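PDB 7CSV: HTH cro/C1-type domain-containing protein, which is the antitoxin HigA of Pseudomonas aeruginosa, a dimeric helix-turn-helix protein that recognises pseudopalindromic DNA motifs and acts as a regulatory factor. Local coordinates for residues 11-14 with 15-19; 52-55 with 56-60; 72-75 with 76-80. One frame throughout, in Å; residues are numbered along the deposited sequence.

Contact 1 of 3, residues 11-14 with 15-19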
# COMPACT_ATOMS: atom_id res chain seq x y z
N PRO A 11 -0.61 11.35 0.44
CA PRO A 11 -1.46 11.21 1.63
C PRO A 11 -1.32 12.36 2.61
O PRO A 11 -2.28 12.66 3.32
CB PRO A 11 -0.96 9.90 2.26
CG PRO A 11 -0.33 9.15 1.14
CD PRO A 11 0.22 10.16 0.19
N GLY A 12 -0.15 12.99 2.68
CA GLY A 12 0.03 14.10 3.60
C GLY A 12 -0.84 15.29 3.27
O GLY A 12 -1.23 16.05 4.16
N GLU A 13 -1.19 15.45 1.99
CA GLU A 13 -2.11 16.51 1.61
C GLU A 13 -3.49 16.29 2.23
O GLU A 13 -4.12 17.23 2.72
CB GLU A 13 -2.20 16.59 0.09
CG GLU A 13 -3.21 17.57 -0.45
CD GLU A 13 -3.19 17.59 -1.97
OE1 GLU A 13 -4.27 17.57 -2.59
OE2 GLU A 13 -2.08 17.60 -2.55
N ILE A 14 -3.97 15.04 2.21
CA ILE A 14 -5.25 14.73 2.83
C ILE A 14 -5.16 14.83 4.35
O ILE A 14 -6.10 15.29 5.01
CB ILE A 14 -5.73 13.34 2.37
CG1 ILE A 14 -6.10 13.40 0.89
CG2 ILE A 14 -6.87 12.82 3.25
CD1 ILE A 14 -6.74 12.17 0.35
N LEU A 15 -4.03 14.41 4.92
CA LEU A 15 -3.84 14.56 6.36
C LEU A 15 -3.91 16.03 6.76
O LEU A 15 -4.62 16.40 7.70
CB LEU A 15 -2.50 13.95 6.78
CG LEU A 15 -2.05 14.10 8.23
CD1 LEU A 15 -3.12 13.53 9.12
CD2 LEU A 15 -0.71 13.38 8.43
N ARG A 16 -3.18 16.89 6.02
CA ARG A 16 -3.18 18.32 6.28
C ARG A 16 -4.59 18.90 6.16
O ARG A 16 -5.07 19.59 7.06
CB ARG A 16 -2.25 19.05 5.29
CG ARG A 16 -0.76 18.92 5.56
CD ARG A 16 0.06 19.92 4.72
NE ARG A 16 -0.55 20.21 3.42
CZ ARG A 16 -0.18 19.66 2.27
NH1 ARG A 16 -0.81 19.99 1.15
NH2 ARG A 16 0.83 18.79 2.21
N ASP A 17 -5.25 18.64 5.03
CA ASP A 17 -6.47 19.36 4.68
C ASP A 17 -7.69 18.84 5.44
O ASP A 17 -8.51 19.64 5.89
CB ASP A 17 -6.75 19.25 3.18
CG ASP A 17 -5.73 19.98 2.33
OD1 ASP A 17 -4.99 20.82 2.85
OD2 ASP A 17 -5.68 19.68 1.12
N GLU A 18 -7.85 17.52 5.55
CA GLU A 18 -9.08 16.95 6.09
C GLU A 18 -8.98 16.60 7.56
O GLU A 18 -10.00 16.23 8.16
CB GLU A 18 -9.48 15.69 5.31
CG GLU A 18 -9.64 15.92 3.84
CD GLU A 18 -10.80 16.82 3.52
OE1 GLU A 18 -11.62 17.08 4.42
OE2 GLU A 18 -10.90 17.28 2.38
N PHE A 19 -7.79 16.67 8.15
CA PHE A 19 -7.66 16.28 9.55
C PHE A 19 -6.96 17.37 10.36
O PHE A 19 -7.55 17.88 11.32
CB PHE A 19 -6.93 14.94 9.64
CG PHE A 19 -7.71 13.80 9.07
CD1 PHE A 19 -7.62 13.47 7.73
CD2 PHE A 19 -8.57 13.05 9.88
CE1 PHE A 19 -8.35 12.43 7.20
CE2 PHE A 19 -9.30 12.01 9.36
CZ PHE A 19 -9.19 11.69 8.01

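Contact 2 of 3, residues 52-55 with 56-60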
# COMPACT_ATOMS: atom_id res chain seq x y z
N SER A 52 3.69 4.51 6.50
CA SER A 52 4.00 3.12 6.80
C SER A 52 2.78 2.43 7.42
O SER A 52 1.85 3.07 7.90
CB SER A 52 5.18 3.03 7.76
OG SER A 52 4.79 3.49 9.05
N ALA A 53 2.83 1.10 7.44
CA ALA A 53 1.76 0.34 8.08
C ALA A 53 1.60 0.75 9.54
O ALA A 53 0.48 0.94 10.01
CB ALA A 53 2.04 -1.16 7.99
N ASP A 54 2.72 0.88 10.26
CA ASP A 54 2.65 1.26 11.67
C ASP A 54 2.01 2.63 11.81
O ASP A 54 1.13 2.83 12.65
CB ASP A 54 4.06 1.24 12.27
CG ASP A 54 4.07 1.57 13.75
OD1 ASP A 54 3.85 0.65 14.56
OD2 ASP A 54 4.35 2.74 14.09
N MET A 55 2.38 3.57 10.93
CA MET A 55 1.80 4.91 10.98
C MET A 55 0.32 4.90 10.63
O MET A 55 -0.45 5.69 11.17
CB MET A 55 2.56 5.85 10.04
CG MET A 55 3.67 6.63 10.72
SD MET A 55 3.10 7.75 12.03
CE MET A 55 1.73 8.57 11.26
N ALA A 56 -0.08 4.03 9.70
CA ALA A 56 -1.50 3.93 9.34
C ALA A 56 -2.33 3.45 10.51
O ALA A 56 -3.47 3.90 10.70
CB ALA A 56 -1.68 2.98 8.16
N ILE A 57 -1.80 2.50 11.27
CA ILE A 57 -2.52 2.04 12.46
C ILE A 57 -2.62 3.17 13.49
O ILE A 57 -3.68 3.37 14.10
CB ILE A 57 -1.83 0.79 13.04
CG1 ILE A 57 -1.92 -0.38 12.05
CG2 ILE A 57 -2.45 0.39 14.38
CD1 ILE A 57 -1.02 -1.55 12.40
N ARG A 58 -1.55 3.94 13.67
CA ARG A 58 -1.58 5.06 14.60
C ARG A 58 -2.59 6.12 14.17
O ARG A 58 -3.37 6.62 14.98
CB ARG A 58 -0.19 5.67 14.76
CG ARG A 58 0.83 4.70 15.31
CD ARG A 58 2.19 5.33 15.53
NE ARG A 58 3.10 4.34 16.11
CZ ARG A 58 3.28 4.14 17.41
NH1 ARG A 58 2.64 4.87 18.32
NH2 ARG A 58 4.11 3.19 17.82
N LEU A 59 -2.58 6.49 12.88
CA LEU A 59 -3.52 7.50 12.41
C LEU A 59 -4.95 7.01 12.49
O LEU A 59 -5.86 7.78 12.85
CB LEU A 59 -3.17 7.89 10.98
CG LEU A 59 -1.89 8.69 10.80
CD1 LEU A 59 -1.41 8.60 9.35
CD2 LEU A 59 -2.16 10.15 11.19
N GLY A 60 -5.19 5.75 12.14
CA GLY A 60 -6.53 5.20 12.28
C GLY A 60 -7.01 5.26 13.72
O GLY A 60 -8.15 5.66 13.99

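Contact 3 of 3, residues 72-75 with 76-80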
# COMPACT_ATOMS: atom_id res chain seq x y z
N ASN A 72 -4.66 2.93 1.73
CA ASN A 72 -5.24 3.07 0.39
C ASN A 72 -4.82 4.39 -0.24
O ASN A 72 -4.55 4.45 -1.45
CB ASN A 72 -6.77 2.96 0.45
CG ASN A 72 -7.26 1.54 0.74
OD1 ASN A 72 -6.51 0.56 0.60
ND2 ASN A 72 -8.52 1.43 1.15
N LEU A 73 -4.76 5.47 0.55
CA LEU A 73 -4.26 6.73 0.02
C LEU A 73 -2.80 6.60 -0.39
O LEU A 73 -2.37 7.11 -1.43
CB LEU A 73 -4.41 7.85 1.05
CG LEU A 73 -5.83 8.22 1.46
CD1 LEU A 73 -5.79 9.26 2.57
CD2 LEU A 73 -6.60 8.72 0.24
N GLN A 74 -2.02 5.88 0.43
CA GLN A 74 -0.61 5.68 0.12
C GLN A 74 -0.44 4.87 -1.15
O GLN A 74 0.39 5.20 -2.01
CB GLN A 74 0.08 4.99 1.29
CG GLN A 74 1.56 4.69 1.02
CD GLN A 74 2.37 5.95 0.84
OE1 GLN A 74 2.17 6.94 1.54
NE2 GLN A 74 3.29 5.92 -0.13
N SER A 75 -1.21 3.79 -1.29
CA SER A 75 -1.06 2.96 -2.48
C SER A 75 -1.44 3.74 -3.74
O SER A 75 -0.79 3.60 -4.78
CB SER A 75 -1.91 1.70 -2.36
OG SER A 75 -3.28 2.01 -2.32
N GLU A 76 -2.49 4.56 -3.66
CA GLU A 76 -2.82 5.37 -4.83
C GLU A 76 -1.66 6.27 -5.22
O GLU A 76 -1.30 6.36 -6.40
CB GLU A 76 -4.09 6.20 -4.59
CG GLU A 76 -4.45 7.13 -5.79
CD GLU A 76 -5.11 6.42 -6.96
OE1 GLU A 76 -5.41 7.10 -7.97
OE2 GLU A 76 -5.35 5.19 -6.90
N TYR A 77 -1.02 6.92 -4.23
CA TYR A 77 0.11 7.79 -4.51
C TYR A 77 1.28 7.01 -5.11
O TYR A 77 1.87 7.43 -6.12
CB TYR A 77 0.56 8.50 -3.22
CG TYR A 77 1.87 9.26 -3.39
CD1 TYR A 77 1.90 10.54 -3.93
CD2 TYR A 77 3.08 8.68 -3.01
CE1 TYR A 77 3.11 11.23 -4.09
CE2 TYR A 77 4.28 9.35 -3.15
CZ TYR A 77 4.29 10.63 -3.69
OH TYR A 77 5.50 11.28 -3.81
N SER A 78 1.62 5.87 -4.51
CA SER A 78 2.73 5.08 -5.02
C SER A 78 2.43 4.56 -6.42
O SER A 78 3.32 4.51 -7.28
CB SER A 78 3.03 3.92 -4.09
OG SER A 78 3.50 4.40 -2.85
N LEU A 79 1.18 4.16 -6.67
CA LEU A 79 0.83 3.70 -8.01
C LEU A 79 0.92 4.83 -9.02
O LEU A 79 1.38 4.63 -10.15
CB LEU A 79 -0.56 3.09 -8.03
CG LEU A 79 -0.64 1.68 -7.45
CD1 LEU A 79 -2.10 1.23 -7.36
CD2 LEU A 79 0.18 0.69 -8.31
N ALA A 80 0.47 6.03 -8.63
CA ALA A 80 0.49 7.14 -9.58
C ALA A 80 1.92 7.49 -9.98
O ALA A 80 2.22 7.69 -11.17
CB ALA A 80 -0.22 8.36 -8.98

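Contact 1 of 3, residues 11-14 with 15-19
Pro11 O receives Leu15 N at 2.9 Å, and the same i to i+4 bonding runs on through Gly12 to Arg16, Glu13 to Asp17 and Ile14 to Glu18, all within the first turns of helix 11-23. At 16-19 the helix widens into a pi-type turn, and Phe19 N makes a weak bond to Leu15 O, 3.2 Å long. Arg16 folds back along the chain: with its chain bent at chi3 (-32°), the guanidinium is carried over Glu13, whose CA lies above one face, near the rim, 3.7 Å from Arg16 NH1. The Glu13 carboxylate does not close a salt bridge with it, since Glu13 OE2 remains 4.6 Å from Arg16 NH1. Instead Arg16 NH2 is held by Val45 O and by a salt bridge to Glu47, tying this helix to the end of helix 38-45 and the loop that follows. The segment belongs to the first helix of a Cro/C1-type helix-turn-helix fold, an all-helical bundle, and Leu15 supplies its inward side, packing on Ile44, Val45, Leu59, Phe63 and Trp70. On the more exposed side Asp17 OD2 lies 3.6 Å from Glu13 CG. Their carboxylates, 4.5 Å apart between Glu13 OE1 and Asp17 OD2, would probably disfavour each other mildly. Phe19 turns the edge of its ring to the backbone, with Ile14 O in the ring plane 3.6 Å from Phe19 CD1, while Ile14 CG2 approaches Phe19 CE1 at 4.2 Å. Beyond the segments the Phe19 ring meets the rings of Phe63 and Trp70.

Contact 2 of 3, residues 52-55 with 56-60
Asp54 and Arg58, one helical turn apart, meet at an angle: their carboxylate and guanidinium planes are inclined by 54°. Arg58 NE donates to Asp54 OD2 over 2.9 Å in a nearly straight salt-bridge bond (169°). The oxygen lies in the guanidinium plane at its edge, whereas the donor reaches the syn side of the carboxylate from 34° out of the carboxylate plane. Extended from CG to NE, Arg58 holds NE against Asp54 and sends NH1 onward to Glu93 of the second subunit, so the guanidinium joins two acidic groups across the dimer interface. Met55 bends at both chi2 and chi3, curling its methyl onto the next turn, where Met55 CE touches Leu59 CG at 3.7 Å. At the start of the helix Ser52 is the N-cap, its OG accepting from Met55 N at 3.1 Å. This cap begins helix 53-63 of the helix-turn-helix domain. Met55 and Leu59 face helix 27-34, touching Leu34, and Leu59 also reaches Leu30; Ala56 and Leu59 pack on Trp70 of helix 67-93, while Ala53, Asp54 and Ile57 lie against Ala82, Ile90 and Leu79 of the second subunit, respectively.

Contact 3 of 3, residues 72-75 with 76-80
The Gln74 amide and the Tyr77 ring are inclined by 66°, and Gln74 NE2 approaches the ring obliquely, 4.0 Å from Tyr77 CD2. The ring itself has an edge-to-face partner in His10, outside the two segments. The amide is held at both ends. Gln74 NE2 donates to Ser78 OG over 3.1 Å in a bent bond (141°), and Gln74 OE1 accepts from Ile51 N; together these two bonds fix the rotation of the group. The hydroxyl oxygen of Ser78 is tilted 21° from the amide plane. The bend at chi2 turns the Gln74 chain along the helix and brings NE2 over the following turn to Ser78. Ser78 is gripped through its backbone as well, Ser78 N donating to Gln74 O at 2.9 Å, so one residue pair is linked by main chain and side chain together. Residues 72-80 lie on the long helix 67-93, which follows four shorter helices in this Cro/C1-type protein and, at this point, runs along the dimer interface. Through Gln74 and Tyr77 it packs on Pro11 of helix 11-23, and through Leu73 on Ile14 of the same helix. Ser75 and Glu76 serve the neighbouring copy: Ser75 OG bonds to Gln68 OE1 of the second subunit, and Glu76 OE2 accepts from Gln68 NE2 of that chain, so the amide of this one glutamine is engaged at both its oxygen and its nitrogen. Leu79 lays its branch against the backbone, with Leu79 CG 3.3 Å from Ser75 O, the carbonyl that also accepts from Leu79 N at 2.8 Å. Ser78 packs on Ala53 and Leu79 on Gln68, both of the second subunit.

Overall arrangement
All three contacts are local, each within a single helix, and they differ in burial and in what those helices face. Contact 2 has the most buried residues, four of eight touching, against three of nine in contact 1 and two of eight in contact 3, although contact 3 lies nearest the centre of the chain, about 6 Å from centre to centre. Contact 1 touches no other chain of the assembly; its apolar side meets both of the others. Contacts 2 and 3 lie on consecutive helices and both reach the second subunit, contact 2 offering an arginine to a glutamate, contact 3 a hydroxyl and a carboxylate to one glutamine. Contact 1 directs its arginine to its own chain.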